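Local atomic coordinates of meso-diaminopimelate dehydrogenase (Clostridium tetani, PDB entry 3WGY), a protein that catalyses the NADP-dependent, reversible oxidative deamination of meso-diaminopimelate at its D-centre, and in this engineered form is bound to the 2-oxo acid 4-methyl-2-oxovalerate. Residues T193-P205 against Y224-E237. The protein carries 6 engineered substitutions. Numbering follows the deposited sequence.
Sequences TREKHEMVCYVVP and YFADYNTTVHFITE. Engineered in segment 193-205: Met-199 (natural residue Arg).
The Tyr-228 ring is wedged between two methyl groups: Thr-193 CG2 lies over one face, 3.3 Å from Tyr-228 CZ, and CE of the engineered Met-199 covers the opposite face as a CH-pi contact. His-197 O meets the rim of the same ring, 3.2 Å from Tyr-228 CD2. A bend at chi3 turns the Met-199 methyl over Tyr-228 while SD stays against Phe-225, 3.5 Å from its CD1, a Met-aromatic contact. Cys-201 SG extends this patch, 3.6 Å from Phe-225 CE1. Both sulfurs approach Phe-225 obliquely, and His-156 of helix 154-162, which lines the oxo-acid pocket, meets that ring edge-to-face. Strands 197-205 and 230-234 run parallel, their axes 29° apart, as the two strands of a beta-alpha-beta unit whose helix 211-219 packs Ile-218 against Cys-201 and Val-203. Six backbone hydrogen bonds join the two segments, from Met-199 N to Asn-229 O at one end to Ile-235 N to Val-203 O at the other, with N-H...O angles of at least 160°. On the face bearing Val-200, Tyr-202 and His-233, the histidine runs beside the tyrosine in the same direction; its CD2 sits over the Tyr-202 ring, 3.7 Å from CE2, with the planes 33° apart. Val-200 CG1 abuts the edge of that imidazole, 3.5 Å from His-233 CD2, and Ile-235 CD1 reaches Tyr-202 CB. From helix 193-196, the Arg-194 guanidinium crosses the Asn-229 amide almost perpendicularly, NE 2.8 Å from OD1, while one water accepts from Asn-229 N and donates to Arg-194 O and His-197 O.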
ATOM      1  N   THR B 193      25.102   4.326  -5.194  1.00 49.02           N
ATOM      2  CA  THR B 193      24.661   3.250  -6.075  1.00 50.31           C
ATOM      3  C   THR B 193      25.265   1.928  -5.637  1.00 49.81           C
ATOM      4  O   THR B 193      24.585   0.901  -5.587  1.00 50.47           O
ATOM      5  CB  THR B 193      25.090   3.505  -7.523  1.00 52.06           C
ATOM      6  OG1 THR B 193      24.510   4.733  -7.982  1.00 54.94           O
ATOM      7  CG2 THR B 193      24.631   2.372  -8.414  1.00 51.72           C
ATOM      8  N   ARG B 194      26.547   1.976  -5.302  1.00 48.80           N
ATOM      9  CA  ARG B 194      27.290   0.796  -4.890  1.00 48.30           C
ATOM     10  C   ARG B 194      26.811   0.139  -3.599  1.00 46.84           C
ATOM     11  O   ARG B 194      27.084  -1.041  -3.362  1.00 46.89           O
ATOM     12  CB  ARG B 194      28.772   1.142  -4.755  1.00 48.81           C
ATOM     13  CG  ARG B 194      29.641  -0.078  -4.550  1.00 52.05           C
ATOM     14  CD  ARG B 194      31.120   0.259  -4.497  1.00 55.68           C
ATOM     15  NE  ARG B 194      31.889  -0.750  -5.212  1.00 58.17           N
ATOM     16  CZ  ARG B 194      32.017  -0.791  -6.535  1.00 58.60           C
ATOM     17  NH1 ARG B 194      31.439   0.133  -7.293  1.00 59.04           N
ATOM     18  NH2 ARG B 194      32.704  -1.768  -7.102  1.00 59.52           N
ATOM     19  N   GLU B 195      26.105   0.889  -2.761  1.00 44.53           N
ATOM     20  CA  GLU B 195      25.619   0.345  -1.498  1.00 42.73           C
ATOM     21  C   GLU B 195      24.235  -0.298  -1.570  1.00 40.14           C
ATOM     22  O   GLU B 195      23.939  -1.205  -0.792  1.00 40.93           O
ATOM     23  CB  GLU B 195      25.597   1.440  -0.425  1.00 44.89           C
ATOM     24  CG  GLU B 195      26.942   2.109  -0.181  1.00 48.33           C
ATOM     25  CD  GLU B 195      26.838   3.292   0.766  1.00 50.10           C
ATOM     26  OE1 GLU B 195      25.955   4.152   0.556  1.00 51.97           O
ATOM     27  OE2 GLU B 195      27.641   3.369   1.718  1.00 52.66           O
ATOM     28  N   LYS B 196      23.397   0.163  -2.496  1.00 38.83           N
ATOM     29  CA  LYS B 196      22.026  -0.350  -2.637  1.00 38.93           C
ATOM     30  C   LYS B 196      21.848  -1.710  -3.311  1.00 37.82           C
ATOM     31  O   LYS B 196      21.076  -2.540  -2.827  1.00 37.18           O
ATOM     32  CB  LYS B 196      21.147   0.664  -3.381  1.00 39.26           C
ATOM     33  CG  LYS B 196      20.900   1.963  -2.636  1.00 39.69           C
ATOM     34  CD  LYS B 196      19.971   2.882  -3.419  1.00 41.62           C
ATOM     35  CE  LYS B 196      18.568   2.303  -3.532  1.00 41.33           C
ATOM     36  NZ  LYS B 196      17.685   3.178  -4.355  1.00 44.05           N
ATOM     37  N   HIS B 197      22.529  -1.925  -4.435  1.00 36.90           N
ATOM     38  CA  HIS B 197      22.407  -3.180  -5.168  1.00 35.52           C
ATOM     39  C   HIS B 197      23.736  -3.750  -5.640  1.00 34.50           C
ATOM     40  O   HIS B 197      24.663  -3.010  -5.969  1.00 32.61           O
ATOM     41  CB  HIS B 197      21.536  -3.015  -6.423  1.00 36.27           C
ATOM     42  CG  HIS B 197      20.190  -2.406  -6.176  1.00 37.86           C
ATOM     43  ND1 HIS B 197      20.008  -1.047  -6.010  1.00 36.90           N
ATOM     44  CD2 HIS B 197      18.956  -2.964  -6.115  1.00 37.61           C
ATOM     45  CE1 HIS B 197      18.719  -0.794  -5.862  1.00 39.49           C
ATOM     46  NE2 HIS B 197      18.061  -1.939  -5.919  1.00 37.88           N
ATOM     47  N   GLU B 198      23.804  -5.076  -5.700  1.00 34.94           N
ATOM     48  CA  GLU B 198      24.993  -5.761  -6.193  1.00 35.43           C
ATOM     49  C   GLU B 198      24.535  -6.511  -7.442  1.00 35.34           C
ATOM     50  O   GLU B 198      23.334  -6.625  -7.704  1.00 34.59           O
ATOM     51  CB  GLU B 198      25.530  -6.759  -5.162  1.00 36.67           C
ATOM     52  CG  GLU B 198      24.756  -8.059  -5.092  1.00 41.59           C
ATOM     53  CD  GLU B 198      25.386  -9.081  -4.156  1.00 45.38           C
ATOM     54  OE1 GLU B 198      26.566  -9.435  -4.354  1.00 47.20           O
ATOM     55  OE2 GLU B 198      24.699  -9.540  -3.220  1.00 47.87           O
ATOM     56  N   MET B 199      25.479  -7.010  -8.224  1.00 32.91           N
ATOM     57  CA  MET B 199      25.126  -7.747  -9.424  1.00 35.81           C
ATOM     58  C   MET B 199      25.822  -9.096  -9.457  1.00 35.30           C
ATOM     59  O   MET B 199      27.016  -9.199  -9.179  1.00 34.86           O
ATOM     60  CB  MET B 199      25.471  -6.924 -10.665  1.00 39.53           C
ATOM     61  CG  MET B 199      24.350  -5.968 -11.068  1.00 45.80           C
ATOM     62  SD  MET B 199      24.857  -4.809 -12.339  1.00 51.81           S
ATOM     63  CE  MET B 199      23.861  -3.375 -11.915  1.00 50.00           C
ATOM     64  N   VAL B 200      25.052 -10.128  -9.780  1.00 33.85           N
ATOM     65  CA  VAL B 200      25.568 -11.485  -9.839  1.00 32.03           C
ATOM     66  C   VAL B 200      25.352 -12.049 -11.233  1.00 32.93           C
ATOM     67  O   VAL B 200      24.254 -11.967 -11.800  1.00 31.82           O
ATOM     68  CB  VAL B 200      24.863 -12.395  -8.805  1.00 31.21           C
ATOM     69  CG1 VAL B 200      25.518 -13.786  -8.781  1.00 30.55           C
ATOM     70  CG2 VAL B 200      24.934 -11.757  -7.425  1.00 30.36           C
ATOM     71  N   CYS B 201      26.412 -12.613 -11.793  1.00 32.08           N
ATOM     72  CA  CYS B 201      26.332 -13.191 -13.121  1.00 32.18           C
ATOM     73  C   CYS B 201      26.634 -14.675 -13.063  1.00 33.29           C
ATOM     74  O   CYS B 201      27.414 -15.138 -12.230  1.00 30.82           O
ATOM     75  CB  CYS B 201      27.330 -12.518 -14.064  1.00 33.73           C
ATOM     76  SG  CYS B 201      27.087 -10.747 -14.322  1.00 39.19           S
ATOM     77  N   TYR B 202      25.985 -15.424 -13.943  1.00 34.30           N
ATOM     78  CA  TYR B 202      26.209 -16.853 -14.046  1.00 34.51           C
ATOM     79  C   TYR B 202      26.571 -17.025 -15.507  1.00 35.99           C
ATOM     80  O   TYR B 202      25.741 -16.823 -16.394  1.00 36.90           O
ATOM     81  CB  TYR B 202      24.947 -17.632 -13.682  1.00 33.35           C
ATOM     82  CG  TYR B 202      24.576 -17.492 -12.221  1.00 33.20           C
ATOM     83  CD1 TYR B 202      23.897 -16.364 -11.753  1.00 33.50           C
ATOM     84  CD2 TYR B 202      24.942 -18.477 -11.297  1.00 33.48           C
ATOM     85  CE1 TYR B 202      23.590 -16.220 -10.401  1.00 32.79           C
ATOM     86  CE2 TYR B 202      24.648 -18.345  -9.950  1.00 32.63           C
ATOM     87  CZ  TYR B 202      23.972 -17.217  -9.505  1.00 35.03           C
ATOM     88  OH  TYR B 202      23.690 -17.091  -8.167  1.00 38.22           O
ATOM     89  N   VAL B 203      27.823 -17.392 -15.749  1.00 36.14           N
ATOM     90  CA  VAL B 203      28.322 -17.519 -17.104  1.00 35.69           C
ATOM     91  C   VAL B 203      28.713 -18.907 -17.584  1.00 35.05           C
ATOM     92  O   VAL B 203      29.269 -19.706 -16.843  1.00 34.20           O
ATOM     93  CB  VAL B 203      29.549 -16.586 -17.293  1.00 36.96           C
ATOM     94  CG1 VAL B 203      30.196 -16.814 -18.654  1.00 33.25           C
ATOM     95  CG2 VAL B 203      29.123 -15.135 -17.118  1.00 37.22           C
ATOM     96  N   VAL B 204      28.398 -19.172 -18.845  1.00 35.45           N
ATOM     97  CA  VAL B 204      28.758 -20.420 -19.495  1.00 36.67           C
ATOM     98  C   VAL B 204      29.923 -19.986 -20.383  1.00 36.29           C
ATOM     99  O   VAL B 204      29.731 -19.274 -21.371  1.00 35.93           O
ATOM    100  CB  VAL B 204      27.620 -20.957 -20.378  1.00 35.46           C
ATOM    101  CG1 VAL B 204      28.034 -22.285 -21.002  1.00 35.88           C
ATOM    102  CG2 VAL B 204      26.353 -21.123 -19.542  1.00 37.54           C
ATOM    103  N   PRO B 205      31.150 -20.392 -20.030  1.00 37.28           N
ATOM    104  CA  PRO B 205      32.346 -20.032 -20.798  1.00 38.71           C
ATOM    105  C   PRO B 205      32.581 -20.895 -22.033  1.00 40.54           C
ATOM    106  O   PRO B 205      32.149 -22.049 -22.074  1.00 40.39           O
ATOM    107  CB  PRO B 205      33.456 -20.217 -19.775  1.00 38.84           C
ATOM    108  CG  PRO B 205      33.002 -21.474 -19.079  1.00 38.28           C
ATOM    109  CD  PRO B 205      31.511 -21.218 -18.859  1.00 38.08           C
ATOM    110  N   TYR B 224      27.488  -0.638 -17.214  1.00 56.88           N
ATOM    111  CA  TYR B 224      26.751  -1.802 -16.723  1.00 54.27           C
ATOM    112  C   TYR B 224      27.136  -2.326 -15.344  1.00 51.33           C
ATOM    113  O   TYR B 224      26.308  -2.354 -14.441  1.00 52.03           O
ATOM    114  CB  TYR B 224      26.851  -2.969 -17.711  1.00 53.89           C
ATOM    115  CG  TYR B 224      26.192  -2.732 -19.048  1.00 54.31           C
ATOM    116  CD1 TYR B 224      26.827  -1.978 -20.035  1.00 54.61           C
ATOM    117  CD2 TYR B 224      24.945  -3.289 -19.340  1.00 53.50           C
ATOM    118  CE1 TYR B 224      26.240  -1.787 -21.283  1.00 54.54           C
ATOM    119  CE2 TYR B 224      24.348  -3.102 -20.583  1.00 53.79           C
ATOM    120  CZ  TYR B 224      25.003  -2.353 -21.550  1.00 54.59           C
ATOM    121  OH  TYR B 224      24.440  -2.182 -22.794  1.00 55.25           O
ATOM    122  N   PHE B 225      28.388  -2.739 -15.182  1.00 48.82           N
ATOM    123  CA  PHE B 225      28.837  -3.307 -13.913  1.00 46.50           C
ATOM    124  C   PHE B 225      29.855  -2.499 -13.111  1.00 45.69           C
ATOM    125  O   PHE B 225      29.912  -2.619 -11.887  1.00 45.39           O
ATOM    126  CB  PHE B 225      29.420  -4.702 -14.162  1.00 44.59           C
ATOM    127  CG  PHE B 225      28.463  -5.654 -14.808  1.00 42.31           C
ATOM    128  CD1 PHE B 225      27.525  -6.341 -14.046  1.00 42.46           C
ATOM    129  CD2 PHE B 225      28.490  -5.855 -16.182  1.00 41.56           C
ATOM    130  CE1 PHE B 225      26.623  -7.217 -14.644  1.00 42.02           C
ATOM    131  CE2 PHE B 225      27.591  -6.730 -16.796  1.00 42.70           C
ATOM    132  CZ  PHE B 225      26.656  -7.412 -16.025  1.00 42.89           C
ATOM    133  N   ALA B 226      30.658  -1.698 -13.801  1.00 46.16           N
ATOM    134  CA  ALA B 226      31.696  -0.890 -13.167  1.00 47.53           C
ATOM    135  C   ALA B 226      31.313  -0.267 -11.823  1.00 48.00           C
ATOM    136  O   ALA B 226      32.082  -0.334 -10.864  1.00 47.84           O
ATOM    137  CB  ALA B 226      32.158   0.204 -14.132  1.00 48.22           C
ATOM    138  N   ASP B 227      30.128   0.329 -11.746  1.00 48.03           N
ATOM    139  CA  ASP B 227      29.688   0.972 -10.513  1.00 47.32           C
ATOM    140  C   ASP B 227      29.169   0.041  -9.427  1.00 46.03           C
ATOM    141  O   ASP B 227      28.966   0.480  -8.297  1.00 45.17           O
ATOM    142  CB  ASP B 227      28.606   2.016 -10.815  1.00 49.82           C
ATOM    143  CG  ASP B 227      29.130   3.186 -11.630  1.00 51.06           C
ATOM    144  OD1 ASP B 227      30.149   3.781 -11.227  1.00 52.92           O
ATOM    145  OD2 ASP B 227      28.524   3.511 -12.672  1.00 51.94           O
ATOM    146  N   TYR B 228      28.965  -1.234  -9.747  1.00 45.09           N
ATOM    147  CA  TYR B 228      28.434  -2.184  -8.763  1.00 45.40           C
ATOM    148  C   TYR B 228      29.381  -3.313  -8.380  1.00 43.90           C
ATOM    149  O   TYR B 228      30.219  -3.721  -9.178  1.00 44.88           O
ATOM    150  CB  TYR B 228      27.143  -2.835  -9.281  1.00 46.65           C
ATOM    151  CG  TYR B 228      26.030  -1.879  -9.656  1.00 49.80           C
ATOM    152  CD1 TYR B 228      26.121  -1.087 -10.800  1.00 50.79           C
ATOM    153  CD2 TYR B 228      24.870  -1.788  -8.878  1.00 48.84           C
ATOM    154  CE1 TYR B 228      25.092  -0.236 -11.167  1.00 53.07           C
ATOM    155  CE2 TYR B 228      23.833  -0.941  -9.234  1.00 50.58           C
ATOM    156  CZ  TYR B 228      23.951  -0.169 -10.381  1.00 52.41           C
ATOM    157  OH  TYR B 228      22.927   0.663 -10.759  1.00 54.64           O
ATOM    158  N   ASN B 229      29.244  -3.816  -7.155  1.00 41.78           N
ATOM    159  CA  ASN B 229      30.050  -4.949  -6.730  1.00 42.31           C
ATOM    160  C   ASN B 229      29.431  -6.079  -7.537  1.00 41.72           C
ATOM    161  O   ASN B 229      28.232  -6.347  -7.410  1.00 41.56           O
ATOM    162  CB  ASN B 229      29.887  -5.236  -5.238  1.00 44.27           C
ATOM    163  CG  ASN B 229      30.401  -4.109  -4.366  1.00 48.63           C
ATOM    164  OD1 ASN B 229      31.379  -3.440  -4.707  1.00 50.12           O
ATOM    165  ND2 ASN B 229      29.756  -3.904  -3.219  1.00 48.06           N
ATOM    166  N   THR B 230      30.239  -6.722  -8.374  1.00 39.99           N
ATOM    167  CA  THR B 230      29.755  -7.788  -9.243  1.00 38.16           C
ATOM    168  C   THR B 230      30.440  -9.124  -8.994  1.00 39.01           C
ATOM    169  O   THR B 230      31.660  -9.193  -8.895  1.00 39.47           O
ATOM    170  CB  THR B 230      29.962  -7.404 -10.723  1.00 37.32           C
ATOM    171  OG1 THR B 230      29.264  -6.181 -10.998  1.00 36.78           O
ATOM    172  CG2 THR B 230      29.455  -8.501 -11.645  1.00 35.09           C
ATOM    173  N   THR B 231      29.640 -10.180  -8.893  1.00 37.23           N
ATOM    174  CA  THR B 231      30.151 -11.529  -8.671  1.00 36.86           C
ATOM    175  C   THR B 231      29.897 -12.329  -9.937  1.00 36.83           C
ATOM    176  O   THR B 231      28.848 -12.182 -10.572  1.00 36.11           O
ATOM    177  CB  THR B 231      29.427 -12.228  -7.509  1.00 36.77           C
ATOM    178  OG1 THR B 231      29.606 -11.474  -6.307  1.00 38.22           O
ATOM    179  CG2 THR B 231      29.979 -13.639  -7.301  1.00 39.75           C
ATOM    180  N   VAL B 232      30.856 -13.166 -10.312  1.00 36.14           N
ATOM    181  CA  VAL B 232      30.703 -13.978 -11.508  1.00 35.03           C
ATOM    182  C   VAL B 232      30.874 -15.449 -11.167  1.00 36.25           C
ATOM    183  O   VAL B 232      31.917 -15.860 -10.653  1.00 36.42           O
ATOM    184  CB  VAL B 232      31.734 -13.585 -12.586  1.00 35.69           C
ATOM    185  CG1 VAL B 232      31.560 -14.453 -13.826  1.00 34.56           C
ATOM    186  CG2 VAL B 232      31.572 -12.110 -12.940  1.00 37.72           C
ATOM    187  N   HIS B 233      29.835 -16.234 -11.434  1.00 33.20           N
ATOM    188  CA  HIS B 233      29.872 -17.663 -11.174  1.00 34.34           C
ATOM    189  C   HIS B 233      29.922 -18.380 -12.517  1.00 36.33           C
ATOM    190  O   HIS B 233      29.221 -17.997 -13.460  1.00 35.56           O
ATOM    191  CB  HIS B 233      28.621 -18.113 -10.415  1.00 36.75           C
ATOM    192  CG  HIS B 233      28.480 -17.499  -9.057  1.00 36.47           C
ATOM    193  ND1 HIS B 233      29.323 -17.812  -8.008  1.00 38.46           N
ATOM    194  CD2 HIS B 233      27.591 -16.598  -8.574  1.00 35.97           C
ATOM    195  CE1 HIS B 233      28.956 -17.130  -6.938  1.00 39.05           C
ATOM    196  NE2 HIS B 233      27.911 -16.386  -7.256  1.00 39.82           N
ATOM    197  N   PHE B 234      30.746 -19.416 -12.608  1.00 36.23           N
ATOM    198  CA  PHE B 234      30.853 -20.167 -13.849  1.00 37.45           C
ATOM    199  C   PHE B 234      30.069 -21.471 -13.754  1.00 37.70           C
ATOM    200  O   PHE B 234      30.245 -22.255 -12.821  1.00 39.12           O
ATOM    201  CB  PHE B 234      32.327 -20.410 -14.179  1.00 35.77           C
ATOM    202  CG  PHE B 234      33.062 -19.153 -14.552  1.00 37.03           C
ATOM    203  CD1 PHE B 234      32.769 -18.493 -15.745  1.00 34.99           C
ATOM    204  CD2 PHE B 234      34.005 -18.597 -13.698  1.00 36.94           C
ATOM    205  CE1 PHE B 234      33.405 -17.300 -16.079  1.00 36.96           C
ATOM    206  CE2 PHE B 234      34.648 -17.399 -14.022  1.00 36.43           C
ATOM    207  CZ  PHE B 234      34.347 -16.751 -15.215  1.00 35.67           C
ATOM    208  N   ILE B 235      29.177 -21.682 -14.713  1.00 36.58           N
ATOM    209  CA  ILE B 235      28.356 -22.878 -14.726  1.00 35.65           C
ATOM    210  C   ILE B 235      28.264 -23.452 -16.140  1.00 35.61           C
ATOM    211  O   ILE B 235      28.775 -22.869 -17.091  1.00 33.24           O
ATOM    212  CB  ILE B 235      26.922 -22.560 -14.225  1.00 34.56           C
ATOM    213  CG1 ILE B 235      26.251 -21.560 -15.166  1.00 31.35           C
ATOM    214  CG2 ILE B 235      26.968 -21.984 -12.816  1.00 35.59           C
ATOM    215  CD1 ILE B 235      24.790 -21.330 -14.850  1.00 31.31           C
ATOM    216  N   THR B 236      27.601 -24.596 -16.272  1.00 37.71           N
ATOM    217  CA  THR B 236      27.426 -25.238 -17.569  1.00 37.75           C
ATOM    218  C   THR B 236      26.130 -24.756 -18.213  1.00 40.15           C
ATOM    219  O   THR B 236      25.313 -24.091 -17.573  1.00 39.32           O
ATOM    220  CB  THR B 236      27.311 -26.757 -17.433  1.00 38.16           C
ATOM    221  OG1 THR B 236      26.035 -27.081 -16.865  1.00 37.69           O
ATOM    222  CG2 THR B 236      28.421 -27.303 -16.538  1.00 35.13           C
ATOM    223  N   GLU B 237      25.942 -25.116 -19.475  1.00 40.16           N
ATOM    224  CA  GLU B 237      24.746 -24.735 -20.211  1.00 43.14           C
ATOM    225  C   GLU B 237      23.514 -25.372 -19.556  1.00 42.39           C
ATOM    226  O   GLU B 237      22.462 -24.743 -19.459  1.00 43.19           O
ATOM    227  CB  GLU B 237      24.866 -25.201 -21.665  1.00 45.72           C
ATOM    228  CG  GLU B 237      23.798 -24.649 -22.601  1.00 49.76           C
ATOM    229  CD  GLU B 237      24.021 -23.186 -22.952  1.00 51.96           C
ATOM    230  OE1 GLU B 237      25.046 -22.861 -23.597  1.00 53.97           O
ATOM    231  OE2 GLU B 237      23.168 -22.360 -22.582  1.00 53.29           O
TER
HETATM  232  O   HOH W   1      27.363  -2.566  -5.649  1.00 40.39           O
HETATM  233  O   HOH W   2      28.629  -1.906  -1.461  1.00 49.62           O
HETATM  234  O   HOH W   3      28.092  -9.189  -6.225  1.00 34.40           O